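Side-chain contacts in carbohydrate deacetylase Agd3 (Neosartorya fumigata, PDB 6NWZ), which is an exopolysaccharide deacetylase, probably acting on galactosaminogalactan, and is required for biofilm formation by this fungus: residues W360-A363 / C364-L367; N307-I310 / E311-S315; G89-G92 / Y93-A96; T98-Q101 / W102-Y106. All blocks are in the same frame, centred on the assembly; numbering follows the deposited sequence.

In the fold
The four contacts fall into two distant pairs. Along the chain, contact 3 comes first and contact 4 follows, both in the CBM87 region; contacts 2 and 1 come later, in that order, in the deacetylase region. Contacts 3 and 4 have centres about 17 Å apart: strand 93-95 is followed after a short link by helix 99-112, and Ser95 OG meets Trp102 NE1 in a probable hydrogen bond. Contacts 1 and 2 also touch, their centres about 9 Å apart, where helix 362-366 packs on helix 306-313. The pairs lie on opposite sides of the chain's centre, nearest atoms at least about 62 Å apart, each a local feature of its own end of this multidomain enzyme.

Contact 1 (W360-A363 / C364-L367); sequences WTVA and CTQL
The indole of Trp360 meets the sulfur of Cys364 obliquely, SG standing 5.0 Å from the centroid of the five-membered ring and 58° off its normal. CD1 of Trp360 is the ring atom that comes within 4.1 Å of Cys364 SG, a sulfur-aromatic contact from the residue two before helix 362-366 to a cysteine in its first turn. The same ring packs edge-to-face with Tyr358, and its NE1 donates to Gly326 O. Cys364 SG lies anti to its backbone N (chi1 160°), which directs it back toward the indole, and a disulfide to Cys323 fixes it there. Farther along the turn, Val362 O takes two donors: Gln366 N at 3.0 Å, in the i to i+4 pattern of a helix, and Thr365 OG1 at 2.7 Å. The threonine hydroxyl reaches it by standing between its own N and carbonyl carbon (chi1 66°). Val362 and Gln366 run side by side, with Val362 CG1 4.1 Å from Gln366 NE2. Trp360, Cys364 and Thr365 all rest on Ile310 of helix 306-313, while Phe409 and Gln416 of helix 400-417 add contacts to Trp360 and Thr365 respectively, placing this short helix beside two others.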
# COMPACT_ATOMS: atom_id res chain seq x y z
N TRP A 360 18.34 -24.78 25.71
CA TRP A 360 19.69 -24.28 25.50
C TRP A 360 20.02 -23.18 26.49
O TRP A 360 19.14 -22.44 26.94
CB TRP A 360 19.87 -23.78 24.06
CG TRP A 360 20.00 -24.89 23.06
CD1 TRP A 360 21.14 -25.58 22.75
CD2 TRP A 360 18.96 -25.44 22.24
NE1 TRP A 360 20.87 -26.53 21.79
CE2 TRP A 360 19.55 -26.46 21.46
CE3 TRP A 360 17.60 -25.18 22.09
CZ2 TRP A 360 18.81 -27.22 20.55
CZ3 TRP A 360 16.87 -25.93 21.18
CH2 TRP A 360 17.48 -26.94 20.42
N THR A 361 21.30 -23.09 26.84
CA THR A 361 21.77 -22.14 27.83
C THR A 361 21.82 -20.73 27.27
O THR A 361 22.01 -20.52 26.07
CB THR A 361 23.17 -22.54 28.32
OG1 THR A 361 23.17 -23.94 28.61
CG2 THR A 361 23.55 -21.76 29.57
N VAL A 362 21.64 -19.75 28.16
CA VAL A 362 21.92 -18.36 27.80
C VAL A 362 23.37 -18.22 27.36
O VAL A 362 23.66 -17.56 26.35
CB VAL A 362 21.59 -17.42 28.98
CG1 VAL A 362 22.18 -16.05 28.73
CG2 VAL A 362 20.09 -17.33 29.18
N ALA A 363 24.30 -18.84 28.09
CA ALA A 363 25.71 -18.79 27.70
C ALA A 363 25.94 -19.40 26.32
O ALA A 363 26.81 -18.93 25.58
CB ALA A 363 26.56 -19.52 28.74
N CYS A 364 25.16 -20.43 25.96
CA CYS A 364 25.23 -20.96 24.60
C CYS A 364 24.90 -19.88 23.58
O CYS A 364 25.66 -19.66 22.63
CB CYS A 364 24.27 -22.14 24.45
SG CYS A 364 23.85 -22.49 22.73
N THR A 365 23.75 -19.22 23.74
CA THR A 365 23.32 -18.22 22.76
C THR A 365 24.30 -17.06 22.67
O THR A 365 24.48 -16.49 21.59
CB THR A 365 21.92 -17.70 23.11
OG1 THR A 365 21.97 -16.97 24.34
CG2 THR A 365 20.94 -18.86 23.25
N GLN A 366 24.95 -16.70 23.78
CA GLN A 366 25.88 -15.58 23.81
C GLN A 366 27.15 -15.81 22.99
O GLN A 366 27.86 -14.84 22.71
CB GLN A 366 26.25 -15.23 25.25
CG GLN A 366 25.08 -14.79 26.12
CD GLN A 366 24.54 -13.43 25.73
OE1 GLN A 366 25.24 -12.63 25.10
NE2 GLN A 366 23.30 -13.15 26.11
N LEU A 367 27.46 -17.06 22.62
CA LEU A 367 28.65 -17.32 21.81
C LEU A 367 28.53 -16.78 20.39
O LEU A 367 29.54 -16.77 19.67
CB LEU A 367 28.94 -18.82 21.76
CG LEU A 367 29.28 -19.49 23.09
CD1 LEU A 367 29.64 -20.95 22.88
CD2 LEU A 367 30.40 -18.75 23.79

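Contact 2 (N307-I310 / E311-S315); sequences NGNI and EQSSS
The C-terminal end of helix 306-313 is closed by Ser314, whose backbone and side chain both turn back to Ile310. Ile310 O accepts from Ser314 N at 2.9 Å and from Ser314 OG at 2.8 Å, and the two donors arrive from opposite faces of the carbonyl plane. The hydroxyl stands 35° out of that plane, so it is not aimed at a lone pair. Its position follows from the first torsion of Ser314 (chi1 -50°), which sets OG anti to the carbonyl carbon and beside the backbone N, facing up the helix. One turn earlier, Asn307 O accepts from Glu311 N at 2.9 Å, and the side chains of the same two residues cross obliquely. Asn307 ND2 lies over the carboxylate carbon, 3.4 Å from Glu311 CD, a contact and not a hydrogen bond; the amide and carboxylate planes are 40° apart. Both polar ends of Asn307 have partners elsewhere, OD1 accepting from Ile328 N. On another side of the helix, Asn309 OD1 accepts from Trp413 NE1, and Ser313 OG bonds to Cys364 O, tying the helix to two neighbours. The Asn307 side chain is about 7 Å from that of the zinc ligand His392, while Gly308 is about 12 Å from a zinc ion, so the helix lies behind the metal ligands without touching the metal. A serine hydroxyl that doubles the i to i-4 backbone bond is a familiar feature of helices, here placed at the last turn of one.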
# COMPACT_ATOMS: atom_id res chain seq x y z
N ASN A 307 17.07 -21.12 15.62
CA ASN A 307 17.99 -22.24 15.43
C ASN A 307 19.28 -21.79 14.75
O ASN A 307 20.34 -22.39 14.98
CB ASN A 307 17.31 -23.35 14.63
CG ASN A 307 18.12 -24.63 14.59
OD1 ASN A 307 18.32 -25.29 15.62
ND2 ASN A 307 18.58 -25.01 13.40
N GLY A 308 19.22 -20.75 13.92
CA GLY A 308 20.43 -20.20 13.34
C GLY A 308 21.37 -19.63 14.38
O GLY A 308 22.59 -19.58 14.17
N ASN A 309 20.82 -19.19 15.52
CA ASN A 309 21.67 -18.73 16.61
C ASN A 309 22.36 -19.89 17.31
O ASN A 309 23.55 -19.81 17.63
CB ASN A 309 20.83 -17.92 17.60
CG ASN A 309 21.58 -17.60 18.88
OD1 ASN A 309 21.15 -17.96 19.97
ND2 ASN A 309 22.71 -16.91 18.75
N ILE A 310 21.64 -20.99 17.53
CA ILE A 310 22.24 -22.14 18.20
C ILE A 310 23.28 -22.80 17.31
O ILE A 310 24.34 -23.23 17.78
CB ILE A 310 21.15 -23.14 18.63
CG1 ILE A 310 20.05 -22.44 19.44
CG2 ILE A 310 21.76 -24.28 19.44
CD1 ILE A 310 20.53 -21.84 20.75
N GLU A 311 23.00 -22.88 16.00
CA GLU A 311 23.94 -23.55 15.10
C GLU A 311 25.24 -22.76 14.97
O GLU A 311 26.32 -23.35 14.90
CB GLU A 311 23.30 -23.76 13.73
CG GLU A 311 22.14 -24.75 13.73
CD GLU A 311 21.82 -25.28 12.35
OE1 GLU A 311 21.74 -26.52 12.19
OE2 GLU A 311 21.66 -24.46 11.42
N GLN A 312 25.15 -21.43 14.95
CA GLN A 312 26.36 -20.62 14.90
C GLN A 312 27.19 -20.79 16.16
O GLN A 312 28.42 -20.96 16.08
CB GLN A 312 25.99 -19.15 14.68
CG GLN A 312 27.17 -18.20 14.77
CD GLN A 312 28.25 -18.49 13.74
OE1 GLN A 312 28.02 -18.35 12.53
NE2 GLN A 312 29.42 -18.90 14.20
N SER A 313 26.56 -20.75 17.34
CA SER A 313 27.29 -20.98 18.57
C SER A 313 27.92 -22.37 18.60
O SER A 313 29.01 -22.55 19.16
CB SER A 313 26.37 -20.80 19.78
OG SER A 313 25.94 -19.46 19.89
N SER A 314 27.25 -23.35 18.00
CA SER A 314 27.75 -24.72 17.95
C SER A 314 28.70 -24.95 16.79
O SER A 314 29.05 -26.10 16.52
CB SER A 314 26.59 -25.71 17.85
OG SER A 314 25.61 -25.44 18.84
N SER A 315 29.13 -23.89 16.10
CA SER A 315 30.00 -24.05 14.94
C SER A 315 31.38 -24.57 15.32
O SER A 315 32.06 -25.14 14.46
CB SER A 315 30.14 -22.72 14.20
OG SER A 315 30.64 -21.71 15.06

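Contact 3 (G89-G92 / Y93-A96); sequences GTTG and YQSA
Gly92 has a positive phi (65°) and carries the chain from Thr91 into Tyr93 at the start of strand 93-95. Gln94 NE2 donates to Thr91 O at 3.2 Å, with an N-H...O angle of 154°. The donor is tilted modestly from the carbonyl plane, and the oxygen in turn lies slightly out of the glutamine amide plane. The chain of Gln94 reaches this oxygen by bending at its second torsion (chi2 -68°), which brings the amide back to the Thr91 carbonyl instead of extending it outward. The bend also presents a methylene: Gln94 CG packs against Thr91 CG2 at 3.5 Å, where the two side chains cross at about a right angle. Thr91 thus offers a methyl and a carbonyl oxygen to one glutamine. The ring of Tyr93, the residue between Gly92 and Gln94, lies obliquely to Gly92 C. The contact is at the surface, and Gly92 also touches a crystal neighbour. Strand 93-95 pairs antiparallel with strand 84-86 in a two-stranded hairpin, Gln94 bonding through its backbone to Tyr85 and Tyr93 touching Ser84 and Asp86. At the far end of the strand, Ser95 OG bonds to Trp102 NE1 and connects the hairpin to helix 99-112.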
# COMPACT_ATOMS: atom_id res chain seq x y z
N GLY A 89 -23.00 5.77 -38.46
CA GLY A 89 -23.77 6.69 -39.26
C GLY A 89 -23.23 8.10 -39.15
O GLY A 89 -22.04 8.33 -38.94
N THR A 90 -24.13 9.07 -39.29
CA THR A 90 -23.77 10.47 -39.09
C THR A 90 -23.72 10.85 -37.62
O THR A 90 -23.13 11.89 -37.28
CB THR A 90 -24.75 11.37 -39.83
OG1 THR A 90 -26.09 10.91 -39.60
CG2 THR A 90 -24.46 11.36 -41.32
N THR A 91 -24.30 10.03 -36.74
CA THR A 91 -24.25 10.31 -35.31
C THR A 91 -22.82 10.24 -34.78
O THR A 91 -22.39 11.12 -34.02
CB THR A 91 -25.16 9.33 -34.56
OG1 THR A 91 -26.53 9.57 -34.91
CG2 THR A 91 -25.00 9.46 -33.06
N GLY A 92 -22.08 9.21 -35.17
CA GLY A 92 -20.70 9.08 -34.76
C GLY A 92 -20.58 8.86 -33.26
O GLY A 92 -21.45 8.27 -32.61
N TYR A 93 -19.48 9.36 -32.70
CA TYR A 93 -19.24 9.24 -31.27
C TYR A 93 -20.15 10.19 -30.49
O TYR A 93 -20.18 11.39 -30.77
CB TYR A 93 -17.78 9.52 -30.94
CG TYR A 93 -16.93 8.27 -30.93
CD1 TYR A 93 -16.85 7.48 -29.80
CD2 TYR A 93 -16.20 7.89 -32.06
CE1 TYR A 93 -16.07 6.33 -29.78
CE2 TYR A 93 -15.43 6.75 -32.05
CZ TYR A 93 -15.36 5.97 -30.91
OH TYR A 93 -14.59 4.83 -30.89
N GLN A 94 -20.89 9.64 -29.53
CA GLN A 94 -21.76 10.43 -28.67
C GLN A 94 -21.78 9.81 -27.28
O GLN A 94 -21.49 8.62 -27.11
CB GLN A 94 -23.20 10.50 -29.21
CG GLN A 94 -23.36 11.19 -30.55
CD GLN A 94 -23.08 12.67 -30.49
OE1 GLN A 94 -22.99 13.26 -29.41
NE2 GLN A 94 -22.92 13.29 -31.66
N SER A 95 -22.15 10.62 -26.30
CA SER A 95 -22.33 10.12 -24.94
C SER A 95 -23.57 9.23 -24.87
O SER A 95 -24.60 9.53 -25.46
CB SER A 95 -22.47 11.27 -23.96
OG SER A 95 -22.87 10.81 -22.68
N ALA A 96 -23.45 8.12 -24.14
CA ALA A 96 -24.60 7.24 -23.96
C ALA A 96 -25.66 7.85 -23.04
O ALA A 96 -26.79 7.36 -23.01
CB ALA A 96 -24.16 5.88 -23.42

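Contact 4 (T98-Q101 / W102-Y106); sequences TTDQ and WNQLY
Gln104 NE2 donates to Asp100 OD1 at 2.8 Å across one turn of helix 99-112, though the bond is bent, with an N-H...O angle of 136°. The oxygen is met nearly along its C-O axis, and the carboxylate and amide planes stand 58° apart. Asp100 CG lies anti to its backbone N (chi1 179°), which swings the carboxylate forward to the glutamine, and Gln104 N donates to Asp100 O beneath it. At the helix start, Thr98 and Gln101 form a reciprocal capping box. Thr98 OG1 accepts from Gln101 N at 3.1 Å, and Gln101 OE1 accepts from Thr98 N, also at 3.1 Å, in the carbonyl plane and on a lone pair. The other end of this amide is used too: Gln101 NE2 donates to Val61 O, so the N3 residue of the box also ties the helix to a loop. Such a box supplies partners to N-H groups at the start of a helix, which have no preceding turn to bond to. Beyond the polar groups, Thr98 O sits at the edge of the Trp102 indole, 3.2 Å from CD1, while Leu105 CD1 lies 4.2 Å above one face toward the rim. Thr99 and Asn103 run side by side, with Thr99 CG2 3.8 Å from Asn103 ND2. Trp102 and Leu105 both pack on Met116 of strand 115-119.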
# COMPACT_ATOMS: atom_id res chain seq x y z
N THR A 98 -28.19 10.91 -22.34
CA THR A 98 -28.89 11.86 -23.20
C THR A 98 -28.57 13.29 -22.80
O THR A 98 -28.00 13.57 -21.74
CB THR A 98 -30.40 11.63 -23.15
OG1 THR A 98 -30.95 12.28 -21.99
CG2 THR A 98 -30.73 10.14 -23.09
N THR A 99 -28.93 14.22 -23.69
CA THR A 99 -28.73 15.64 -23.39
C THR A 99 -29.50 16.05 -22.15
O THR A 99 -28.98 16.80 -21.30
CB THR A 99 -29.15 16.48 -24.60
OG1 THR A 99 -28.18 16.33 -25.64
CG2 THR A 99 -29.26 17.95 -24.22
N ASP A 100 -30.73 15.56 -22.00
CA ASP A 100 -31.52 15.91 -20.82
C ASP A 100 -30.92 15.31 -19.55
O ASP A 100 -30.99 15.93 -18.48
CB ASP A 100 -32.97 15.45 -21.00
CG ASP A 100 -33.83 15.77 -19.80
OD1 ASP A 100 -33.88 14.94 -18.86
OD2 ASP A 100 -34.45 16.86 -19.77
N GLN A 101 -30.30 14.13 -19.65
CA GLN A 101 -29.66 13.53 -18.49
C GLN A 101 -28.44 14.34 -18.05
O GLN A 101 -28.22 14.55 -16.85
CB GLN A 101 -29.27 12.08 -18.78
CG GLN A 101 -30.46 11.18 -19.06
CD GLN A 101 -30.08 9.72 -19.13
OE1 GLN A 101 -29.28 9.31 -19.98
NE2 GLN A 101 -30.64 8.91 -18.24
N TRP A 102 -27.64 14.81 -19.01
CA TRP A 102 -26.50 15.65 -18.66
C TRP A 102 -26.94 16.96 -18.04
O TRP A 102 -26.24 17.50 -17.17
CB TRP A 102 -25.63 15.91 -19.89
CG TRP A 102 -24.69 14.79 -20.20
CD1 TRP A 102 -24.84 13.83 -21.14
CD2 TRP A 102 -23.43 14.53 -19.55
NE1 TRP A 102 -23.76 12.98 -21.13
CE2 TRP A 102 -22.88 13.39 -20.16
CE3 TRP A 102 -22.72 15.15 -18.52
CZ2 TRP A 102 -21.66 12.85 -19.77
CZ3 TRP A 102 -21.51 14.62 -18.14
CH2 TRP A 102 -20.98 13.48 -18.76
N ASN A 103 -28.10 17.48 -18.45
CA ASN A 103 -28.60 18.72 -17.86
C ASN A 103 -29.11 18.50 -16.44
O ASN A 103 -28.99 19.39 -15.59
CB ASN A 103 -29.70 19.32 -18.74
CG ASN A 103 -29.15 19.93 -20.02
OD1 ASN A 103 -28.01 20.37 -20.06
ND2 ASN A 103 -29.97 19.95 -21.06
N GLN A 104 -29.69 17.33 -16.16
CA GLN A 104 -30.04 17.00 -14.78
C GLN A 104 -28.81 16.99 -13.89
O GLN A 104 -28.84 17.49 -12.76
CB GLN A 104 -30.74 15.64 -14.71
CG GLN A 104 -32.03 15.55 -15.51
CD GLN A 104 -32.64 14.16 -15.45
OE1 GLN A 104 -32.83 13.61 -14.36
NE2 GLN A 104 -32.93 13.58 -16.61
N LEU A 105 -27.70 16.44 -14.38
CA LEU A 105 -26.47 16.43 -13.61
C LEU A 105 -25.94 17.84 -13.39
O LEU A 105 -25.51 18.19 -12.29
CB LEU A 105 -25.42 15.55 -14.29
CG LEU A 105 -25.78 14.07 -14.44
CD1 LEU A 105 -24.69 13.33 -15.20
CD2 LEU A 105 -25.99 13.43 -13.07
N TYR A 106 -25.98 18.68 -14.44
CA TYR A 106 -25.54 20.06 -14.28
C TYR A 106 -26.46 20.83 -13.34
O TYR A 106 -26.00 21.66 -12.55
CB TYR A 106 -25.47 20.76 -15.64
CG TYR A 106 -24.53 20.13 -16.64
CD1 TYR A 106 -23.45 19.35 -16.22
CD2 TYR A 106 -24.72 20.30 -18.00
CE1 TYR A 106 -22.59 18.77 -17.13
CE2 TYR A 106 -23.86 19.72 -18.92
CZ TYR A 106 -22.80 18.96 -18.48
OH TYR A 106 -21.95 18.39 -19.39